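Local coordinates for L-ribulose 3-epimerase (Mesorhizobium loti, PDB 3VYL), which catalyses the epimerisation of ketoses at C3, with L-ribulose as a favoured substrate that it probably interconverts with L-xylulose, and carries a bound manganese ion, at residues 7-12 with 36-41; 13-18 with 42-47; 28-33 with 268-273; 66-71 with 85-90; 193-198 with 227-232. All coordinates share one frame; numbering follows the deposited sequence.

Contact 1: residues 7-12 with 36-41; sequences HSFVWS and EFSYLD
Where the first two strands of the TIM barrel reach their C-terminal ends, His7 and Glu36 sit side by side in a parallel bridge, their CA atoms 4.6 Å apart and both side chains on the same face of the sheet. The chain then turns off the first strand, and Ser8 grips the carbonyl of Glu36 twice. Ser8 N reaches Glu36 O at 2.7 Å with a nearly straight N-H (161°), and Ser8 OG, also 2.7 Å from Glu36 O, comes in on a lone pair in the carbonyl plane. A chi1 of 45° tucks that hydroxyl between the backbone N and the carbonyl carbon of Ser8, which lets one residue supply both donors; its OG also lies 3.5 Å from CD1 of Phe37. This is the catalytic end of the barrel, as in other members of the xylose isomerase-like family, and Glu36 belongs to the second shell of the manganese site: its carboxylate bonds to Tyr204, Ser64 and the metal ligand His206, and so probably helps to position that histidine. The imidazole of His7 slants across this carboxylate, the planes 41° apart, with ND1 3.6 Å from OE2 of Glu36 but not bonded to it. Glu36 O lies over one face of the His7 ring, toward its rim, while NE2 of His7 stands 3.7 Å above the plane of the Phe9 ring. Replacing His7 by an alanine would probably open a gap between the Glu36 carboxylate and Phe9 and leave Phe243 without its edge-to-face partner. Ser38 CB approaches NE2 of His7 from the edge of the imidazole.

Contact 2: residues 13-18 with 42-47; sequences ASSAQS and PADVDI
Ser15 meets Asp44 and Val45 where two loops at the rim of the TIM barrel run beside each other, one leading from strand 4-7 into helix 17-30 and the other from strand 34-37 into helix 47-57. The contact lies at the surface, away from the metal. Packing carries it. Ser15 aims its CB at the other loop, and there CG2 of Val45 comes within 4.0 Å of it. The first torsion of Val45, 175°, turns CG1 away from its backbone N and leaves CG2 beside that N, on the side of Ser15. Val45 also packs on Leu20 of helix 17-30, and Leu40 touches both Ser15 and Val45.

The polar groups come close without bonding across. Asp44 swings its carboxylate over so that OD1 stands 3.5 Å from CB of Ser15, yet OD1 is 4.1 Å from OG of the same serine, too far for a hydrogen bond. The amide of Gln17 reaches for the same loop from the first turn of its helix, and NE2 ends 4.2 Å from N of Asp46, a packing contact between two donors.

The hydrogen bonding serves each loop's own shape. Ala16 and Asp46 hold the N-cap positions of helices 17-30 and 47-57, and Asp46 is also the centre of an inverse gamma turn. Asp44 N makes a weak hydrogen bond to the carboxylate of Asp41. Just ahead of helix 17-30, Ser14 forms an ST turn in which its OG accepts from the backbone N of Ala16 at 3.0 Å, with an N-H...O angle of 153°.

Contact 3: residues 28-33 with 268-273; sequences RDAGFD and ALAKHA
Ala30 and Ala270 meet methyl to methyl, CB to CB at 3.7 Å, and these small side chains let the end of helix 17-30 come close to helix 266-292: CA of Ala30 is 4.7 Å from CA of Lys271. Next to this flat spot lies a shallow hollow on helix 266-292, one turn long, between Ala270 and Ala273. Phe32 fills it edge-on. Its CE2 points at O of Ala270, 3.2 Å away, and its CZ lies 4.2 Å from CB of Ala273, both near the plane of the ring; CE2 of Phe32 is also 4.0 Å from CB of Ala270. With chi1 at -71° the ring stands beside its own backbone N, turned toward this hollow and also onto Ile4, Ile6 and Phe240 of the barrel wall. Without the ring, as with an alanine at Phe32, the hollow is likely to lose its filler and the methyls of Ala270 and Ala273 their apolar partner. Toward solvent, Lys271 arches over the junction and bends at its last torsion, so that NZ makes a weak hydrogen bond of 2.9 Å to O of Asp29. The ammonium would probably also feel the partial negative charge of this helix C-terminus. Gly31, at positive phi, ends helix 17-30 in a Schellman motif, just before Phe32. On helix 266-292, His272 meets the second subunit. Here the first and the last helices pack together against the wall, the step that closes the outer ring of a TIM barrel.

Contact 4: residues 66-71 with 85-90; sequences GLPADG and VEILNQ
Gly71 and Ile87 mark the nearest approach of the two backbones, CA to CA 7.5 Å, where a turn closed by Gly71 N bonding to Pro68 O at 2.7 Å lies against a regular stretch of helix 78-98. That spacing is bridged by aliphatic side chains. Ile87 points toward the turn: with chi1 at -73° its CG1 branch stands beside the backbone N, and the long arm meets Pro68 tip to tip, carrying CD1 to within 3.7 Å of CG of Pro68 and almost as near to CD of the same proline. Gly71, with no side chain, offers its CA to that same CD1 at 4.5 Å. The loop follows strand 60-66 and the helix comes next in the chain, so this is a beta-alpha unit of the TIM barrel folding back on itself, the connecting loop packed on the helix it leads into. Deeper in, Leu67 and Leu88 cross at about a right angle, CD2 of Leu67 touching CD1 of Leu88 at 3.7 Å. The other isoleucine branch joins them, CG2 of Ile87 lying 4.2 Å from CD2 of Leu67. Ile73 lies on both leucines, and beyond them Leu88 reaches Leu130 and Val133 on helix 120-139.

Contact 5: residues 193-198 with 227-232; sequences LAIRHA and DALTAI
Arg196 and Ala228 bring the two backbones closest, CA to CA 6.1 Å, on the segments 193-197 and 227-231 of helices 191-197 and 222-231, which run almost parallel: the segment axes are 8.7 Å apart and cross at -18°. The small side chain of Ala228 is consistent with this spacing. Ile195 points at the partner helix, and with chi1 at -72° its CG2 branch lies anti to the backbone N. There it is ringed by three side chains: CB of Ala228 at 3.7 Å, CD2 of Leu229 at 4.0 Å, and CD1 of Ile232 at 3.9 Å. Ile195 and Ile232 cross at about a right angle, and the other branch of Ile232, CG2, rests against CA of Arg196. On the outer side, Arg196 stretches straight from CG to NE and lays one face of its guanidinium over Ala231, whose CB is 3.4 Å from NH2. These are neighbouring outer helices of the TIM barrel, and the third subunit meets them here, with its own Arg196 close to this one. The grip is mostly aliphatic; the arginine adds a flat face and no hydrogen bond across the segments, while the two guanidinium groups, NH1 near NH1, would probably repel unless solvent or an anion screens them.

In the fold
All five contacts belong to one TIM barrel. Contacts 1 and 2 lie with centres about 10 Å apart and touch through Leu40, one continuing the other along the same two loops. Contact 1 also meets contact 3, where Trp11 packs on Ala30 and Ala270, and contact 4, where Tyr39 reaches Gln90. Helix 17-30 serves contacts 2 and 3 at its two ends. Contacts 4 and 5 lie about 31 Å apart, centre to centre, across the barrel. Along the chain, contact 3 spans both of them and joins the first helix to the last, closing the ring, while contact 1 alone stands beside the manganese site. Contacts 3 and 5 adjoin different neighbouring subunits of the tetramer.

Contact 1: residues 7-12 with 36-41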
# COMPACT_ATOMS: atom_id res chain seq x y z
N HIS A 7 0.70 27.02 -2.52
CA HIS A 7 1.63 27.84 -3.30
C HIS A 7 0.87 28.78 -4.20
O HIS A 7 -0.07 28.37 -4.87
CB HIS A 7 2.55 26.95 -4.13
CG HIS A 7 3.79 27.66 -4.60
ND1 HIS A 7 5.02 27.29 -4.21
CD2 HIS A 7 3.96 28.74 -5.46
CE1 HIS A 7 5.94 28.10 -4.78
NE2 HIS A 7 5.28 28.99 -5.54
N SER A 8 1.28 30.05 -4.21
CA SER A 8 0.60 31.07 -5.02
C SER A 8 0.40 30.63 -6.46
O SER A 8 -0.65 30.90 -7.07
CB SER A 8 1.35 32.41 -4.97
OG SER A 8 2.75 32.26 -5.14
N PHE A 9 1.39 29.92 -7.00
CA PHE A 9 1.39 29.55 -8.41
C PHE A 9 0.32 28.55 -8.79
O PHE A 9 0.19 28.23 -9.97
CB PHE A 9 2.77 29.07 -8.87
CG PHE A 9 3.83 30.14 -8.86
CD1 PHE A 9 3.52 31.48 -8.62
CD2 PHE A 9 5.15 29.81 -9.14
CE1 PHE A 9 4.50 32.46 -8.62
CE2 PHE A 9 6.14 30.79 -9.15
CZ PHE A 9 5.81 32.11 -8.89
N VAL A 10 -0.43 28.03 -7.82
CA VAL A 10 -1.65 27.28 -8.10
C VAL A 10 -2.67 28.25 -8.68
O VAL A 10 -3.52 27.87 -9.50
CB VAL A 10 -2.25 26.63 -6.82
CG1 VAL A 10 -3.62 26.01 -7.11
CG2 VAL A 10 -1.31 25.59 -6.23
N TRP A 11 -2.60 29.51 -8.25
CA TRP A 11 -3.57 30.52 -8.65
C TRP A 11 -3.09 31.41 -9.79
O TRP A 11 -3.75 31.49 -10.82
CB TRP A 11 -3.93 31.38 -7.44
CG TRP A 11 -4.48 30.65 -6.24
CD1 TRP A 11 -3.95 30.62 -4.95
CD2 TRP A 11 -5.72 29.87 -6.15
NE1 TRP A 11 -4.74 29.89 -4.11
CE2 TRP A 11 -5.82 29.41 -4.77
CE3 TRP A 11 -6.72 29.51 -7.05
CZ2 TRP A 11 -6.87 28.63 -4.32
CZ3 TRP A 11 -7.78 28.72 -6.59
CH2 TRP A 11 -7.85 28.30 -5.25
N SER A 12 -1.95 32.08 -9.59
CA SER A 12 -1.39 33.01 -10.57
C SER A 12 0.12 33.18 -10.40
O SER A 12 0.64 33.05 -9.29
CB SER A 12 -2.06 34.39 -10.45
OG SER A 12 -1.27 35.39 -11.10
N GLU A 36 2.15 30.81 0.05
CA GLU A 36 3.56 30.77 -0.32
C GLU A 36 3.77 31.53 -1.62
O GLU A 36 3.12 31.25 -2.64
CB GLU A 36 4.01 29.32 -0.45
CG GLU A 36 5.49 29.09 -0.75
CD GLU A 36 5.85 27.62 -0.68
OE1 GLU A 36 5.03 26.87 -0.13
OE2 GLU A 36 6.94 27.22 -1.16
N PHE A 37 4.69 32.47 -1.61
CA PHE A 37 5.01 33.25 -2.77
C PHE A 37 6.38 32.87 -3.19
O PHE A 37 7.19 32.67 -2.37
CB PHE A 37 4.96 34.73 -2.42
CG PHE A 37 3.58 35.29 -2.31
CD1 PHE A 37 2.75 35.28 -3.38
CD2 PHE A 37 3.15 35.83 -1.16
CE1 PHE A 37 1.50 35.78 -3.30
CE2 PHE A 37 1.90 36.35 -1.06
CZ PHE A 37 1.07 36.32 -2.13
N SER A 38 6.59 32.65 -4.48
CA SER A 38 7.91 32.37 -5.06
C SER A 38 8.98 33.42 -5.18
O SER A 38 10.13 33.13 -5.02
CB SER A 38 7.74 31.91 -6.48
OG SER A 38 8.54 32.73 -7.32
N TYR A 39 8.63 34.59 -5.68
CA TYR A 39 9.42 35.79 -5.49
C TYR A 39 8.67 37.00 -5.97
O TYR A 39 7.98 36.93 -6.96
CB TYR A 39 10.79 35.67 -6.16
CG TYR A 39 11.78 36.68 -5.66
CD1 TYR A 39 12.58 36.41 -4.58
CD2 TYR A 39 11.91 37.90 -6.26
CE1 TYR A 39 13.49 37.33 -4.13
CE2 TYR A 39 12.81 38.83 -5.81
CZ TYR A 39 13.59 38.52 -4.75
OH TYR A 39 14.45 39.45 -4.32
N LEU A 40 8.86 38.11 -5.29
CA LEU A 40 8.18 39.33 -5.61
C LEU A 40 9.17 40.47 -5.67
O LEU A 40 9.96 40.65 -4.77
CB LEU A 40 7.14 39.61 -4.55
CG LEU A 40 6.04 38.59 -4.42
CD1 LEU A 40 5.19 38.91 -3.23
CD2 LEU A 40 5.16 38.60 -5.64
N ASP A 41 9.13 41.27 -6.72
CA ASP A 41 10.05 42.41 -6.79
C ASP A 41 9.54 43.60 -5.97
O ASP A 41 8.42 44.06 -6.19
CB ASP A 41 10.30 42.81 -8.24
CG ASP A 41 11.22 44.01 -8.36
OD1 ASP A 41 12.38 43.91 -7.90
OD2 ASP A 41 10.78 45.04 -8.90

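Contact 2: residues 13-18 with 42-47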
# COMPACT_ATOMS: atom_id res chain seq x y z
N ALA A 13 0.81 33.47 -11.50
CA ALA A 13 2.26 33.69 -11.46
C ALA A 13 2.55 35.18 -11.57
O ALA A 13 3.72 35.59 -11.58
CB ALA A 13 2.95 32.94 -12.59
N SER A 14 1.50 35.97 -11.64
CA SER A 14 1.64 37.40 -11.85
C SER A 14 1.79 38.15 -10.54
O SER A 14 1.24 37.73 -9.52
CB SER A 14 0.45 37.95 -12.63
OG SER A 14 0.28 39.34 -12.35
N SER A 15 2.51 39.27 -10.61
CA SER A 15 2.72 40.18 -9.48
C SER A 15 1.78 41.40 -9.47
O SER A 15 1.83 42.20 -8.54
CB SER A 15 4.17 40.67 -9.47
OG SER A 15 5.05 39.64 -9.06
N ALA A 16 0.94 41.55 -10.49
CA ALA A 16 -0.05 42.64 -10.49
C ALA A 16 -0.85 42.63 -9.18
O ALA A 16 -1.22 41.57 -8.69
CB ALA A 16 -0.97 42.52 -11.69
N GLN A 17 -1.10 43.81 -8.61
CA GLN A 17 -1.78 43.92 -7.31
C GLN A 17 -3.21 43.34 -7.32
O GLN A 17 -3.70 42.87 -6.30
CB GLN A 17 -1.79 45.37 -6.80
CG GLN A 17 -2.34 45.57 -5.38
CD GLN A 17 -1.44 45.03 -4.25
OE1 GLN A 17 -1.93 44.59 -3.20
NE2 GLN A 17 -0.12 45.07 -4.46
N SER A 18 -3.85 43.37 -8.48
CA SER A 18 -5.18 42.80 -8.66
C SER A 18 -5.13 41.27 -8.67
O SER A 18 -6.05 40.60 -8.20
CB SER A 18 -5.81 43.38 -9.93
OG SER A 18 -6.18 42.38 -10.86
N PRO A 42 10.36 44.08 -5.00
CA PRO A 42 10.00 45.21 -4.13
C PRO A 42 9.56 46.49 -4.86
O PRO A 42 8.63 47.15 -4.41
CB PRO A 42 11.28 45.46 -3.34
CG PRO A 42 11.94 44.13 -3.28
CD PRO A 42 11.64 43.47 -4.60
N ALA A 43 10.22 46.82 -5.98
CA ALA A 43 9.85 47.98 -6.80
C ALA A 43 8.56 47.74 -7.60
O ALA A 43 7.85 48.70 -7.94
CB ALA A 43 10.99 48.36 -7.73
N ASP A 44 8.28 46.47 -7.88
CA ASP A 44 7.11 46.03 -8.65
C ASP A 44 5.85 45.90 -7.77
O ASP A 44 4.72 45.99 -8.27
CB ASP A 44 7.42 44.70 -9.33
CG ASP A 44 6.35 44.25 -10.33
OD1 ASP A 44 6.42 43.07 -10.76
OD2 ASP A 44 5.45 45.04 -10.68
N VAL A 45 6.06 45.69 -6.47
CA VAL A 45 4.98 45.34 -5.54
C VAL A 45 4.95 46.27 -4.33
O VAL A 45 5.99 46.59 -3.75
CB VAL A 45 5.12 43.87 -5.07
CG1 VAL A 45 4.08 43.51 -4.02
CG2 VAL A 45 5.03 42.92 -6.25
N ASP A 46 3.75 46.70 -3.96
CA ASP A 46 3.55 47.44 -2.71
C ASP A 46 3.58 46.44 -1.54
O ASP A 46 2.55 45.90 -1.12
CB ASP A 46 2.23 48.22 -2.75
CG ASP A 46 2.19 49.38 -1.76
OD1 ASP A 46 2.96 49.38 -0.77
OD2 ASP A 46 1.35 50.29 -1.97
N ILE A 47 4.79 46.21 -1.02
CA ILE A 47 5.05 45.17 -0.02
C ILE A 47 4.25 45.32 1.29
O ILE A 47 3.64 44.35 1.77
CB ILE A 47 6.56 45.07 0.27
CG1 ILE A 47 7.28 44.47 -0.94
CG2 ILE A 47 6.84 44.24 1.53
CD1 ILE A 47 8.79 44.56 -0.85

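Contact 3: residues 28-33 with 268-273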
# COMPACT_ATOMS: atom_id res chain seq x y z
N ARG A 28 -8.27 31.91 0.72
CA ARG A 28 -9.26 31.87 1.78
C ARG A 28 -10.53 31.10 1.43
O ARG A 28 -11.03 30.32 2.25
CB ARG A 28 -9.62 33.29 2.24
CG ARG A 28 -8.63 33.92 3.21
CD ARG A 28 -8.89 33.50 4.66
NE ARG A 28 -10.22 33.89 5.15
CZ ARG A 28 -10.66 33.70 6.40
NH1 ARG A 28 -9.87 33.14 7.31
NH2 ARG A 28 -11.88 34.09 6.73
N ASP A 29 -11.06 31.28 0.22
CA ASP A 29 -12.26 30.55 -0.20
C ASP A 29 -12.04 29.04 -0.24
O ASP A 29 -12.98 28.27 -0.03
CB ASP A 29 -12.75 31.03 -1.57
CG ASP A 29 -13.33 32.43 -1.51
OD1 ASP A 29 -14.13 32.77 -2.41
OD2 ASP A 29 -12.99 33.19 -0.57
N ALA A 30 -10.80 28.64 -0.51
CA ALA A 30 -10.42 27.23 -0.57
C ALA A 30 -10.23 26.63 0.82
O ALA A 30 -10.24 25.41 0.98
CB ALA A 30 -9.16 27.07 -1.40
N GLY A 31 -10.06 27.48 1.82
CA GLY A 31 -9.96 27.03 3.21
C GLY A 31 -8.55 26.94 3.76
O GLY A 31 -8.34 26.39 4.84
N PHE A 32 -7.58 27.48 3.03
CA PHE A 32 -6.20 27.44 3.47
C PHE A 32 -5.93 28.64 4.35
O PHE A 32 -6.69 29.60 4.31
CB PHE A 32 -5.27 27.44 2.26
CG PHE A 32 -5.29 26.15 1.49
CD1 PHE A 32 -4.35 25.15 1.78
CD2 PHE A 32 -6.25 25.92 0.51
CE1 PHE A 32 -4.37 23.95 1.08
CE2 PHE A 32 -6.27 24.72 -0.19
CZ PHE A 32 -5.33 23.74 0.09
N ASP A 33 -4.87 28.61 5.14
CA ASP A 33 -4.55 29.77 5.97
C ASP A 33 -3.06 30.14 5.98
O ASP A 33 -2.57 30.81 6.90
CB ASP A 33 -5.14 29.65 7.38
CG ASP A 33 -4.95 28.28 7.98
OD1 ASP A 33 -3.79 27.80 8.02
OD2 ASP A 33 -5.97 27.68 8.41
N ALA A 268 -11.48 23.84 -7.56
CA ALA A 268 -11.82 22.46 -7.25
C ALA A 268 -10.58 21.75 -6.70
O ALA A 268 -10.62 21.14 -5.64
CB ALA A 268 -12.35 21.74 -8.47
N LEU A 269 -9.47 21.89 -7.43
CA LEU A 269 -8.20 21.36 -7.03
C LEU A 269 -7.82 21.78 -5.61
O LEU A 269 -7.43 20.94 -4.80
CB LEU A 269 -7.11 21.77 -8.03
CG LEU A 269 -5.69 21.35 -7.68
CD1 LEU A 269 -5.41 19.93 -8.17
CD2 LEU A 269 -4.67 22.33 -8.23
N ALA A 270 -7.94 23.07 -5.29
CA ALA A 270 -7.54 23.55 -3.97
C ALA A 270 -8.45 23.06 -2.83
O ALA A 270 -7.97 22.50 -1.84
CB ALA A 270 -7.42 25.06 -3.96
N LYS A 271 -9.76 23.25 -2.99
CA LYS A 271 -10.74 22.75 -2.03
C LYS A 271 -10.52 21.26 -1.75
O LYS A 271 -10.56 20.82 -0.60
CB LYS A 271 -12.18 22.96 -2.53
CG LYS A 271 -12.72 24.38 -2.44
CD LYS A 271 -14.22 24.39 -2.71
CE LYS A 271 -14.76 25.80 -2.91
NZ LYS A 271 -14.67 26.67 -1.70
N HIS A 272 -10.28 20.50 -2.82
CA HIS A 272 -10.01 19.06 -2.70
C HIS A 272 -8.75 18.79 -1.92
O HIS A 272 -8.71 17.93 -1.04
CB HIS A 272 -9.91 18.42 -4.07
CG HIS A 272 -9.53 16.96 -4.04
ND1 HIS A 272 -8.25 16.54 -3.97
CD2 HIS A 272 -10.31 15.81 -4.08
CE1 HIS A 272 -8.22 15.20 -3.97
NE2 HIS A 272 -9.48 14.76 -4.04
N ALA A 273 -7.70 19.54 -2.23
CA ALA A 273 -6.44 19.37 -1.54
C ALA A 273 -6.60 19.72 -0.07
O ALA A 273 -5.96 19.11 0.79
CB ALA A 273 -5.36 20.23 -2.18

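Contact 4: residues 66-71 with 85-90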
# COMPACT_ATOMS: atom_id res chain seq x y z
N GLY A 66 14.04 29.24 -6.10
CA GLY A 66 15.06 28.31 -6.56
C GLY A 66 16.17 29.14 -7.15
O GLY A 66 15.93 29.89 -8.09
N LEU A 67 17.38 29.04 -6.60
CA LEU A 67 18.49 29.85 -7.09
C LEU A 67 18.67 29.67 -8.60
O LEU A 67 18.50 28.56 -9.10
CB LEU A 67 19.80 29.52 -6.35
CG LEU A 67 20.00 30.03 -4.91
CD1 LEU A 67 21.27 29.47 -4.29
CD2 LEU A 67 20.02 31.56 -4.86
N PRO A 68 18.98 30.78 -9.32
CA PRO A 68 19.27 30.68 -10.76
C PRO A 68 20.67 30.15 -11.00
O PRO A 68 21.51 30.24 -10.12
CB PRO A 68 19.17 32.14 -11.24
CG PRO A 68 19.46 32.95 -10.03
CD PRO A 68 18.91 32.18 -8.86
N ALA A 69 20.91 29.59 -12.18
CA ALA A 69 22.24 29.13 -12.57
C ALA A 69 23.18 30.32 -12.49
O ALA A 69 24.35 30.19 -12.15
CB ALA A 69 22.22 28.55 -13.97
N ASP A 70 22.60 31.48 -12.79
CA ASP A 70 23.22 32.79 -12.65
C ASP A 70 23.68 33.12 -11.22
O ASP A 70 24.64 33.88 -11.03
CB ASP A 70 22.21 33.84 -13.11
CG ASP A 70 22.85 35.17 -13.41
OD1 ASP A 70 24.07 35.19 -13.63
OD2 ASP A 70 22.12 36.19 -13.43
N GLY A 71 23.01 32.54 -10.24
CA GLY A 71 23.28 32.76 -8.86
C GLY A 71 23.53 31.54 -8.02
O GLY A 71 23.03 31.48 -6.95
N VAL A 85 24.29 34.79 -2.84
CA VAL A 85 24.16 35.42 -1.53
C VAL A 85 23.29 36.67 -1.60
O VAL A 85 22.43 36.88 -0.73
CB VAL A 85 25.54 35.73 -0.90
CG1 VAL A 85 25.38 36.45 0.43
CG2 VAL A 85 26.34 34.45 -0.70
N GLU A 86 23.47 37.50 -2.62
CA GLU A 86 22.67 38.72 -2.73
C GLU A 86 21.19 38.44 -3.02
O GLU A 86 20.32 39.20 -2.56
CB GLU A 86 23.27 39.71 -3.75
CG GLU A 86 22.57 41.09 -3.82
CD GLU A 86 22.54 41.86 -2.50
OE1 GLU A 86 23.39 41.62 -1.60
OE2 GLU A 86 21.65 42.74 -2.35
N ILE A 87 20.90 37.38 -3.77
CA ILE A 87 19.51 36.96 -3.98
C ILE A 87 18.92 36.45 -2.66
O ILE A 87 17.77 36.77 -2.31
CB ILE A 87 19.36 35.90 -5.09
CG1 ILE A 87 19.58 36.55 -6.47
CG2 ILE A 87 17.97 35.25 -5.05
CD1 ILE A 87 20.03 35.59 -7.54
N LEU A 88 19.71 35.67 -1.92
CA LEU A 88 19.33 35.17 -0.61
C LEU A 88 18.98 36.29 0.37
O LEU A 88 17.90 36.29 0.98
CB LEU A 88 20.43 34.27 -0.05
CG LEU A 88 20.31 32.74 -0.12
CD1 LEU A 88 19.42 32.25 -1.24
CD2 LEU A 88 21.70 32.12 -0.22
N ASN A 89 19.90 37.26 0.50
CA ASN A 89 19.73 38.40 1.41
C ASN A 89 18.48 39.21 1.10
O ASN A 89 17.78 39.68 2.01
CB ASN A 89 20.97 39.31 1.38
CG ASN A 89 22.15 38.72 2.12
OD1 ASN A 89 22.01 38.07 3.16
ND2 ASN A 89 23.35 38.96 1.60
N GLN A 90 18.19 39.37 -0.19
CA GLN A 90 17.02 40.12 -0.62
C GLN A 90 15.74 39.37 -0.28
O GLN A 90 14.79 39.95 0.24
CB GLN A 90 17.12 40.41 -2.12
CG GLN A 90 16.40 41.67 -2.56
CD GLN A 90 16.68 42.04 -4.01
OE1 GLN A 90 17.69 41.62 -4.58
NE2 GLN A 90 15.78 42.82 -4.61

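Contact 5: residues 193-198 with 227-232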
# COMPACT_ATOMS: atom_id res chain seq x y z
N LEU A 193 9.93 6.50 6.36
CA LEU A 193 11.21 6.28 7.01
C LEU A 193 12.06 7.53 7.00
O LEU A 193 12.65 7.88 8.02
CB LEU A 193 11.96 5.11 6.37
CG LEU A 193 11.87 3.79 7.14
CD1 LEU A 193 10.58 3.66 7.91
CD2 LEU A 193 12.08 2.61 6.21
N ALA A 194 12.09 8.21 5.86
CA ALA A 194 12.89 9.42 5.70
C ALA A 194 12.37 10.56 6.58
O ALA A 194 13.17 11.28 7.20
CB ALA A 194 12.94 9.82 4.24
N ILE A 195 11.05 10.71 6.65
CA ILE A 195 10.46 11.65 7.59
C ILE A 195 10.90 11.33 9.04
O ILE A 195 11.37 12.22 9.76
CB ILE A 195 8.92 11.70 7.49
CG1 ILE A 195 8.50 12.41 6.20
CG2 ILE A 195 8.32 12.43 8.70
CD1 ILE A 195 7.09 12.08 5.72
N ARG A 196 10.78 10.06 9.44
CA ARG A 196 11.16 9.63 10.80
C ARG A 196 12.62 9.91 11.09
O ARG A 196 12.99 10.30 12.20
CB ARG A 196 10.88 8.14 11.00
CG ARG A 196 9.42 7.82 11.18
CD ARG A 196 9.22 6.32 11.26
NE ARG A 196 7.82 5.98 11.48
CZ ARG A 196 7.26 5.84 12.67
NH1 ARG A 196 7.97 6.03 13.77
NH2 ARG A 196 5.97 5.54 12.76
N HIS A 197 13.45 9.70 10.07
CA HIS A 197 14.88 9.92 10.20
C HIS A 197 15.23 11.37 10.39
O HIS A 197 16.27 11.68 10.95
CB HIS A 197 15.56 9.35 8.96
CG HIS A 197 17.06 9.34 9.05
ND1 HIS A 197 17.73 8.60 9.96
CD2 HIS A 197 18.03 9.99 8.28
CE1 HIS A 197 19.05 8.78 9.79
NE2 HIS A 197 19.24 9.63 8.77
N ALA A 198 14.35 12.26 9.93
CA ALA A 198 14.60 13.71 9.93
C ALA A 198 13.96 14.47 11.10
O ALA A 198 13.99 15.71 11.13
CB ALA A 198 14.14 14.31 8.60
N ASP A 227 0.97 9.57 8.78
CA ASP A 227 1.38 8.71 9.91
C ASP A 227 2.79 9.02 10.40
O ASP A 227 3.03 9.05 11.60
CB ASP A 227 1.32 7.23 9.53
CG ASP A 227 -0.07 6.67 9.51
OD1 ASP A 227 -0.21 5.50 9.15
OD2 ASP A 227 -1.05 7.37 9.85
N ALA A 228 3.73 9.23 9.47
CA ALA A 228 5.11 9.57 9.85
C ALA A 228 5.22 10.95 10.53
O ALA A 228 5.80 11.05 11.60
CB ALA A 228 6.04 9.47 8.66
N LEU A 229 4.63 11.98 9.91
CA LEU A 229 4.57 13.33 10.52
C LEU A 229 3.97 13.26 11.91
O LEU A 229 4.49 13.88 12.84
CB LEU A 229 3.74 14.31 9.66
CG LEU A 229 4.28 14.61 8.27
CD1 LEU A 229 3.30 15.41 7.46
CD2 LEU A 229 5.63 15.31 8.32
N THR A 230 2.89 12.49 12.04
CA THR A 230 2.20 12.32 13.32
C THR A 230 3.06 11.54 14.32
O THR A 230 3.08 11.86 15.50
CB THR A 230 0.84 11.64 13.14
OG1 THR A 230 0.04 12.40 12.22
CG2 THR A 230 0.11 11.47 14.48
N ALA A 231 3.78 10.52 13.84
CA ALA A 231 4.65 9.77 14.73
C ALA A 231 5.72 10.68 15.32
O ALA A 231 6.08 10.52 16.48
CB ALA A 231 5.29 8.60 14.02
N ILE A 232 6.22 11.62 14.53
CA ILE A 232 7.29 12.51 14.97
C ILE A 232 6.73 13.78 15.64
O ILE A 232 7.50 14.62 16.07
CB ILE A 232 8.29 12.90 13.83
CG1 ILE A 232 7.58 13.66 12.70
CG2 ILE A 232 9.00 11.68 13.28
CD1 ILE A 232 8.50 14.58 11.92